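Long-range contacts in lactate utilization protein C (Deinococcus radiodurans, PDB 2G40), which may function in L-lactate utilization as a homodimeric member of the LutC/YkgG family, though its exact biochemical role remains unestablished: residues T141-H146 / L192-G197; V128-A133 / D160-V165. All blocks are in the same frame, centred on the assembly; numbering follows the deposited sequence.

Contact 1: residues T141-H146 / L192-G197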
ATOM      1  N   THR A 141      -1.318   6.480  11.910  1.00 18.30           N
ATOM      2  CA  THR A 141      -1.501   5.776  10.632  1.00 17.25           C
ATOM      3  C   THR A 141      -2.628   6.344   9.832  1.00 17.80           C
ATOM      4  O   THR A 141      -3.701   6.608  10.368  1.00 18.80           O
ATOM      5  CB  THR A 141      -1.841   4.289  10.862  1.00 17.56           C
ATOM      6  OG1 THR A 141      -0.762   3.663  11.547  1.00 16.89           O
ATOM      7  CG2 THR A 141      -2.102   3.546   9.529  1.00 19.81           C
ATOM      8  N   ILE A 142      -2.397   6.490   8.536  1.00 17.31           N
ATOM      9  CA  ILE A 142      -3.452   6.830   7.651  1.00 17.70           C
ATOM     10  C   ILE A 142      -3.585   5.644   6.706  1.00 14.92           C
ATOM     11  O   ILE A 142      -2.607   5.180   6.099  1.00 16.20           O
ATOM     12  CB  ILE A 142      -3.181   8.128   6.902  1.00 19.67           C
ATOM     13  CG1 ILE A 142      -3.175   9.317   7.871  1.00 19.82           C
ATOM     14  CG2 ILE A 142      -4.234   8.318   5.841  1.00 22.13           C
ATOM     15  CD1 ILE A 142      -2.565  10.574   7.300  1.00 23.27           C
ATOM     16  N   ILE A 143      -4.803   5.140   6.610  1.00 15.68           N
ATOM     17  CA  ILE A 143      -5.094   4.064   5.675  1.00 14.77           C
ATOM     18  C   ILE A 143      -5.877   4.601   4.485  1.00 17.10           C
ATOM     19  O   ILE A 143      -6.911   5.263   4.644  1.00 18.19           O
ATOM     20  CB  ILE A 143      -5.915   2.952   6.312  1.00 15.89           C
ATOM     21  CG1 ILE A 143      -5.188   2.366   7.529  1.00 18.45           C
ATOM     22  CG2 ILE A 143      -6.222   1.847   5.243  1.00 18.15           C
ATOM     23  CD1 ILE A 143      -6.029   1.397   8.381  1.00 18.66           C
ATOM     24  N   LEU A 144      -5.358   4.301   3.308  1.00 18.74           N
ATOM     25  CA  LEU A 144      -6.037   4.529   2.067  1.00 18.98           C
ATOM     26  C   LEU A 144      -6.596   3.228   1.554  1.00 18.10           C
ATOM     27  O   LEU A 144      -5.897   2.207   1.541  1.00 16.27           O
ATOM     28  CB  LEU A 144      -5.066   5.046   1.019  1.00 18.28           C
ATOM     29  CG  LEU A 144      -4.181   6.246   1.363  1.00 23.92           C
ATOM     30  CD1 LEU A 144      -3.536   6.714   0.056  1.00 24.53           C
ATOM     31  CD2 LEU A 144      -4.924   7.390   2.042  1.00 23.24           C
ATOM     32  N   ASP A 145      -7.818   3.296   1.042  1.00 17.27           N
ATOM     33  CA  ASP A 145      -8.429   2.171   0.343  1.00 16.27           C
ATOM     34  C   ASP A 145      -8.720   2.475  -1.129  1.00 17.93           C
ATOM     35  O   ASP A 145      -9.361   1.681  -1.797  1.00 16.79           O
ATOM     36  CB  ASP A 145      -9.675   1.635   1.077  1.00 16.05           C
ATOM     37  CG  ASP A 145     -10.853   2.605   1.067  1.00 19.33           C
ATOM     38  OD1 ASP A 145     -10.726   3.729   0.550  1.00 17.76           O
ATOM     39  OD2 ASP A 145     -11.899   2.238   1.622  1.00 22.17           O
ATOM     40  N   HIS A 146      -8.238   3.617  -1.613  1.00 19.10           N
ATOM     41  CA  HIS A 146      -8.132   3.902  -3.044  1.00 17.27           C
ATOM     42  C   HIS A 146      -9.467   3.995  -3.737  1.00 17.20           C
ATOM     43  O   HIS A 146      -9.601   3.662  -4.897  1.00 18.08           O
ATOM     44  CB  HIS A 146      -7.147   2.897  -3.649  1.00 15.84           C
ATOM     45  CG  HIS A 146      -5.802   2.998  -3.008  1.00 16.87           C
ATOM     46  ND1 HIS A 146      -4.994   4.102  -3.186  1.00 16.53           N
ATOM     47  CD2 HIS A 146      -5.171   2.209  -2.107  1.00 20.29           C
ATOM     48  CE1 HIS A 146      -3.903   3.962  -2.456  1.00 18.81           C
ATOM     49  NE2 HIS A 146      -3.978   2.814  -1.811  1.00 18.62           N
ATOM     50  N   LEU A 192      -5.278  -1.799   0.234  1.00 15.44           N
ATOM     51  CA  LEU A 192      -5.066  -0.834   1.313  1.00 15.71           C
ATOM     52  C   LEU A 192      -3.627  -0.437   1.358  1.00 15.92           C
ATOM     53  O   LEU A 192      -2.738  -1.271   1.172  1.00 18.13           O
ATOM     54  CB  LEU A 192      -5.427  -1.397   2.675  1.00 16.36           C
ATOM     55  CG  LEU A 192      -6.799  -2.005   2.918  1.00 18.23           C
ATOM     56  CD1 LEU A 192      -6.850  -2.414   4.356  1.00 13.06           C
ATOM     57  CD2 LEU A 192      -7.925  -1.051   2.612  1.00 16.13           C
ATOM     58  N   THR A 193      -3.404   0.836   1.637  1.00 14.99           N
ATOM     59  CA  THR A 193      -2.073   1.359   1.826  1.00 15.92           C
ATOM     60  C   THR A 193      -2.078   2.002   3.207  1.00 18.12           C
ATOM     61  O   THR A 193      -2.856   2.903   3.465  1.00 18.39           O
ATOM     62  CB  THR A 193      -1.738   2.372   0.723  1.00 18.17           C
ATOM     63  OG1 THR A 193      -1.894   1.747  -0.566  1.00 18.48           O
ATOM     64  CG2 THR A 193      -0.370   2.901   0.904  1.00 24.61           C
ATOM     65  N   TRP A 194      -1.234   1.507   4.101  1.00 17.30           N
ATOM     66  CA  TRP A 194      -1.155   2.044   5.449  1.00 18.93           C
ATOM     67  C   TRP A 194       0.121   2.848   5.557  1.00 19.43           C
ATOM     68  O   TRP A 194       1.215   2.296   5.434  1.00 19.19           O
ATOM     69  CB  TRP A 194      -1.038   0.938   6.466  1.00 18.97           C
ATOM     70  CG  TRP A 194      -2.222   0.060   6.649  1.00 19.46           C
ATOM     71  CD1 TRP A 194      -3.009  -0.479   5.691  1.00 18.82           C
ATOM     72  CD2 TRP A 194      -2.715  -0.418   7.898  1.00 18.61           C
ATOM     73  NE1 TRP A 194      -3.987  -1.252   6.265  1.00 18.41           N
ATOM     74  CE2 TRP A 194      -3.823  -1.243   7.621  1.00 15.25           C
ATOM     75  CE3 TRP A 194      -2.313  -0.247   9.232  1.00 17.35           C
ATOM     76  CZ2 TRP A 194      -4.552  -1.873   8.625  1.00 20.02           C
ATOM     77  CZ3 TRP A 194      -3.028  -0.858  10.219  1.00 18.17           C
ATOM     78  CH2 TRP A 194      -4.134  -1.684   9.918  1.00 17.69           C
ATOM     79  N   LEU A 195      -0.032   4.135   5.826  1.00 23.24           N
ATOM     80  CA  LEU A 195       1.073   5.069   5.944  1.00 23.97           C
ATOM     81  C   LEU A 195       1.146   5.417   7.419  1.00 23.29           C
ATOM     82  O   LEU A 195       0.162   5.865   7.965  1.00 24.01           O
ATOM     83  CB  LEU A 195       0.759   6.317   5.126  1.00 24.87           C
ATOM     84  CG  LEU A 195       0.197   6.022   3.732  1.00 27.69           C
ATOM     85  CD1 LEU A 195      -0.474   7.231   3.153  1.00 26.87           C
ATOM     86  CD2 LEU A 195       1.309   5.531   2.840  1.00 29.16           C
ATOM     87  N   SER A 196       2.288   5.189   8.065  1.00 24.40           N
ATOM     88  CA  SER A 196       2.360   5.268   9.530  1.00 25.82           C
ATOM     89  C   SER A 196       3.589   5.988  10.027  1.00 27.85           C
ATOM     90  O   SER A 196       4.693   5.778   9.516  1.00 30.21           O
ATOM     91  CB  SER A 196       2.356   3.874  10.173  1.00 26.64           C
ATOM     92  OG  SER A 196       1.191   3.139   9.849  1.00 28.39           O
ATOM     93  N   GLY A 197       3.376   6.842  11.021  1.00 29.19           N
ATOM     94  CA  GLY A 197       4.458   7.445  11.788  1.00 32.53           C
ATOM     95  C   GLY A 197       5.030   6.443  12.763  1.00 33.25           C
ATOM     96  O   GLY A 197       6.233   6.448  13.028  1.00 34.11           O
TER
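Strands 141-144 and 192-196 run antiparallel, their short axes inclined at 163° and 4.5 Å apart at closest approach, with I142 and L195 as one hydrogen-bonded pair and L144 and T193 as the next. Each pair is closed by two N-H...O=C bonds, the shortest from I142 N to L195 O at 2.7 Å. On the face carrying T141, I143, W194 and S196, the I143 side chain lies alongside the indole. With CG1 anti to the carbonyl carbon (chi1 -58°) and the chain extended beyond it, CD1 lies over the six-membered ring of W194, 3.6 Å from the centroid and 16° off the normal, a CH-pi contact. T141 CG2 reaches W194 CE3 obliquely at 3.8 Å, while T141 OG1 and S196 OG share a hydrogen bond of 2.6 Å. T139 gives T141 OG1 a second partner. This strand pair forms one side of the mixed four-stranded sheet, and helix 175-187 packs on I143, L192 and W194. At the outer strand the sheet continues into the second subunit, where W194 stacks on W194 of that chain. An alanine in place of W194 would probably leave I143 CD1 without its aromatic floor and remove the ring stack from the dimer interface. Beyond strand 141-144 the chain turns, and NE2 at the edge of the H146 imidazole hydrogen-bonds T193 OG1 at 2.7 Å; ND1 hydrogen-bonds G151 O, so both ring nitrogens are engaged and the ring's rotation is fixed. Away from the imidazole, D145 CB packs on L192 CD2, while the D145 carboxylate forms a salt bridge with R147.

Contact 2: residues V128-A133 / D160-V165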
ATOM      1  N   VAL A 128      -0.087  15.567  -4.672  1.00 17.80           N
ATOM      2  CA  VAL A 128      -1.322  14.838  -4.831  1.00 15.81           C
ATOM      3  C   VAL A 128      -2.174  15.154  -3.608  1.00 16.20           C
ATOM      4  O   VAL A 128      -1.669  15.251  -2.488  1.00 15.21           O
ATOM      5  CB  VAL A 128      -1.075  13.317  -4.961  1.00 16.23           C
ATOM      6  CG1 VAL A 128      -0.304  12.728  -3.730  1.00 15.48           C
ATOM      7  CG2 VAL A 128      -2.387  12.588  -5.204  1.00 16.58           C
ATOM      8  N   LEU A 129      -3.470  15.287  -3.848  1.00 16.94           N
ATOM      9  CA  LEU A 129      -4.438  15.615  -2.822  1.00 16.70           C
ATOM     10  C   LEU A 129      -5.362  14.422  -2.685  1.00 16.70           C
ATOM     11  O   LEU A 129      -5.916  13.960  -3.679  1.00 16.78           O
ATOM     12  CB  LEU A 129      -5.242  16.848  -3.240  1.00 16.04           C
ATOM     13  CG  LEU A 129      -6.455  17.182  -2.371  1.00 20.43           C
ATOM     14  CD1 LEU A 129      -6.000  17.570  -0.975  1.00 21.21           C
ATOM     15  CD2 LEU A 129      -7.290  18.260  -2.975  1.00 18.55           C
ATOM     16  N   THR A 130      -5.491  13.883  -1.472  1.00 16.95           N
ATOM     17  CA  THR A 130      -6.390  12.755  -1.256  1.00 18.48           C
ATOM     18  C   THR A 130      -7.143  12.868   0.046  1.00 17.17           C
ATOM     19  O   THR A 130      -6.735  13.573   0.969  1.00 17.25           O
ATOM     20  CB  THR A 130      -5.670  11.359  -1.202  1.00 19.87           C
ATOM     21  OG1 THR A 130      -5.030  11.186   0.078  1.00 18.04           O
ATOM     22  CG2 THR A 130      -4.660  11.198  -2.308  1.00 23.17           C
ATOM     23  N   GLY A 131      -8.239  12.124   0.097  1.00 18.82           N
ATOM     24  CA  GLY A 131      -8.876  11.764   1.355  1.00 19.59           C
ATOM     25  C   GLY A 131      -8.201  10.518   1.896  1.00 19.27           C
ATOM     26  O   GLY A 131      -7.065  10.185   1.543  1.00 16.52           O
ATOM     27  N   CYS A 132      -8.899   9.822   2.770  1.00 18.54           N
ATOM     28  CA  CYS A 132      -8.426   8.531   3.260  1.00 18.19           C
ATOM     29  C   CYS A 132      -9.608   7.699   3.675  1.00 17.85           C
ATOM     30  O   CYS A 132     -10.759   8.172   3.605  1.00 20.60           O
ATOM     31  CB  CYS A 132      -7.509   8.703   4.439  1.00 16.22           C
ATOM     32  SG  CYS A 132      -8.262   9.464   5.890  1.00 20.06           S
ATOM     33  N   ALA A 133      -9.333   6.470   4.093  1.00 19.11           N
ATOM     34  CA  ALA A 133     -10.374   5.581   4.581  1.00 17.66           C
ATOM     35  C   ALA A 133     -10.594   5.749   6.079  1.00 18.51           C
ATOM     36  O   ALA A 133     -11.748   5.834   6.552  1.00 19.29           O
ATOM     37  CB  ALA A 133     -10.054   4.142   4.255  1.00 17.73           C
ATOM     38  N   ASP A 160       5.851  13.523  -4.990  1.00 17.46           N
ATOM     39  CA  ASP A 160       6.737  13.664  -3.834  1.00 16.28           C
ATOM     40  C   ASP A 160       6.123  14.340  -2.624  1.00 14.78           C
ATOM     41  O   ASP A 160       6.745  14.378  -1.569  1.00 15.42           O
ATOM     42  CB  ASP A 160       7.961  14.427  -4.260  1.00 14.86           C
ATOM     43  CG  ASP A 160       9.154  14.178  -3.358  1.00 20.86           C
ATOM     44  OD1 ASP A 160       9.376  13.026  -2.934  1.00 17.18           O
ATOM     45  OD2 ASP A 160       9.884  15.143  -3.116  1.00 21.85           O
ATOM     46  N   PHE A 161       4.918  14.876  -2.766  1.00 14.69           N
ATOM     47  CA  PHE A 161       4.255  15.624  -1.723  1.00 14.80           C
ATOM     48  C   PHE A 161       2.806  15.204  -1.719  1.00 14.93           C
ATOM     49  O   PHE A 161       2.140  15.313  -2.737  1.00 16.07           O
ATOM     50  CB  PHE A 161       4.364  17.124  -1.996  1.00 14.78           C
ATOM     51  CG  PHE A 161       3.636  18.022  -1.007  1.00 12.93           C
ATOM     52  CD1 PHE A 161       3.417  17.658   0.307  1.00 14.95           C
ATOM     53  CD2 PHE A 161       3.213  19.275  -1.423  1.00 17.94           C
ATOM     54  CE1 PHE A 161       2.765  18.523   1.201  1.00 12.43           C
ATOM     55  CE2 PHE A 161       2.572  20.139  -0.541  1.00 21.70           C
ATOM     56  CZ  PHE A 161       2.355  19.771   0.754  1.00 16.60           C
ATOM     57  N   HIS A 162       2.364  14.638  -0.591  1.00 14.60           N
ATOM     58  CA  HIS A 162       1.010  14.131  -0.407  1.00 16.15           C
ATOM     59  C   HIS A 162       0.341  15.060   0.588  1.00 16.90           C
ATOM     60  O   HIS A 162       0.872  15.313   1.669  1.00 18.46           O
ATOM     61  CB  HIS A 162       1.093  12.698   0.137  1.00 16.29           C
ATOM     62  CG  HIS A 162      -0.224  12.001   0.320  1.00 16.46           C
ATOM     63  ND1 HIS A 162      -0.324  10.792   0.967  1.00 21.85           N
ATOM     64  CD2 HIS A 162      -1.483  12.337  -0.052  1.00 16.99           C
ATOM     65  CE1 HIS A 162      -1.589  10.408   0.987  1.00 21.43           C
ATOM     66  NE2 HIS A 162      -2.315  11.333   0.383  1.00 18.30           N
ATOM     67  N   ILE A 163      -0.782  15.622   0.173  1.00 16.37           N
ATOM     68  CA  ILE A 163      -1.694  16.343   1.043  1.00 17.88           C
ATOM     69  C   ILE A 163      -2.891  15.435   1.286  1.00 17.37           C
ATOM     70  O   ILE A 163      -3.643  15.116   0.357  1.00 15.75           O
ATOM     71  CB  ILE A 163      -2.203  17.647   0.430  1.00 16.66           C
ATOM     72  CG1 ILE A 163      -1.018  18.570   0.078  1.00 15.70           C
ATOM     73  CG2 ILE A 163      -3.147  18.339   1.414  1.00 20.63           C
ATOM     74  CD1 ILE A 163      -1.402  19.816  -0.720  1.00 15.59           C
ATOM     75  N   CYS A 164      -3.054  15.014   2.533  1.00 16.41           N
ATOM     76  CA  CYS A 164      -4.061  14.034   2.867  1.00 16.66           C
ATOM     77  C   CYS A 164      -5.062  14.638   3.837  1.00 16.20           C
ATOM     78  O   CYS A 164      -4.705  15.066   4.949  1.00 15.66           O
ATOM     79  CB  CYS A 164      -3.388  12.815   3.484  1.00 17.24           C
ATOM     80  SG  CYS A 164      -4.547  11.554   3.893  1.00 20.53           S
ATOM     81  N   VAL A 165      -6.318  14.681   3.412  1.00 15.66           N
ATOM     82  CA  VAL A 165      -7.385  15.296   4.212  1.00 17.61           C
ATOM     83  C   VAL A 165      -8.068  14.188   4.992  1.00 17.31           C
ATOM     84  O   VAL A 165      -8.530  13.224   4.411  1.00 16.35           O
ATOM     85  CB  VAL A 165      -8.421  16.030   3.330  1.00 17.70           C
ATOM     86  CG1 VAL A 165      -9.600  16.507   4.160  1.00 18.06           C
ATOM     87  CG2 VAL A 165      -7.778  17.188   2.610  1.00 19.05           C
TER
HETATM   88  O   HOH W   1     -10.839  11.916   4.069  1.00 19.18           O
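H162 NE2 donates to T130 OG1 over 2.7 Å, with the hydroxyl lying in the plane of the imidazole. That oxygen in turn bonds to G131 O, directed at a lone pair of that carbonyl, so the hydroxyl accepts from the ring and donates to the backbone just past the end of its own strand. CG of H162 is anti to the backbone N (chi1 -177°), which carries the ring across to the neighbouring strand, where the two side chains meet at about a right angle; C164 CB lies against one ring face. Four backbone bonds join the strands: V128 N to F161 O, I163 N to V128 O, T130 N to I163 O, and V165 N to T130 O, the last at 2.7 Å. Past T130 the direct pairing gives way to a water, which accepts from C132 N and donates to V165 O at 2.7 Å. On the same side of the sheet as H162, V128 CG1 lies 3.9 Å from H162 CD2, and C164 SG sits near G131 O and 4.1 Å from C132 CB. On the other side the packing is apolar: L129 CD1 touches I163 CG2 at 3.8 Å and V165 CG2 at 4.0 Å, beneath helix 79-87, which covers all three residues. Strand 217-223 flanks strand 161-167 on its far side. Parallel strands paired in the middle of a six-stranded sheet, with a loop leaving the C-terminal end of one, are consistent with the Rossmann-like clan to which the LUD domain belongs.

Both contacts are buried, but contact 2 lies nearer the centre of the chain, inside the parallel sheet, whereas contact 1 includes the outermost strand of the mixed sheet and reaches the dimer interface. Their segments alternate along the sequence and touch directly: I143 O probably accepts a hydrogen bond from A133 N at 2.8 Å, and I142 CG2 packs on C132 CB, so the loop after strand 127-130 passes from one sheet to the other. Each contact joins a histidine to a threonine hydroxyl, from the turn after a strand in contact 1, between two strand residues in contact 2. Both pack against a helix, contact 1 partly through an indole, contact 2 through branched aliphatic side chains.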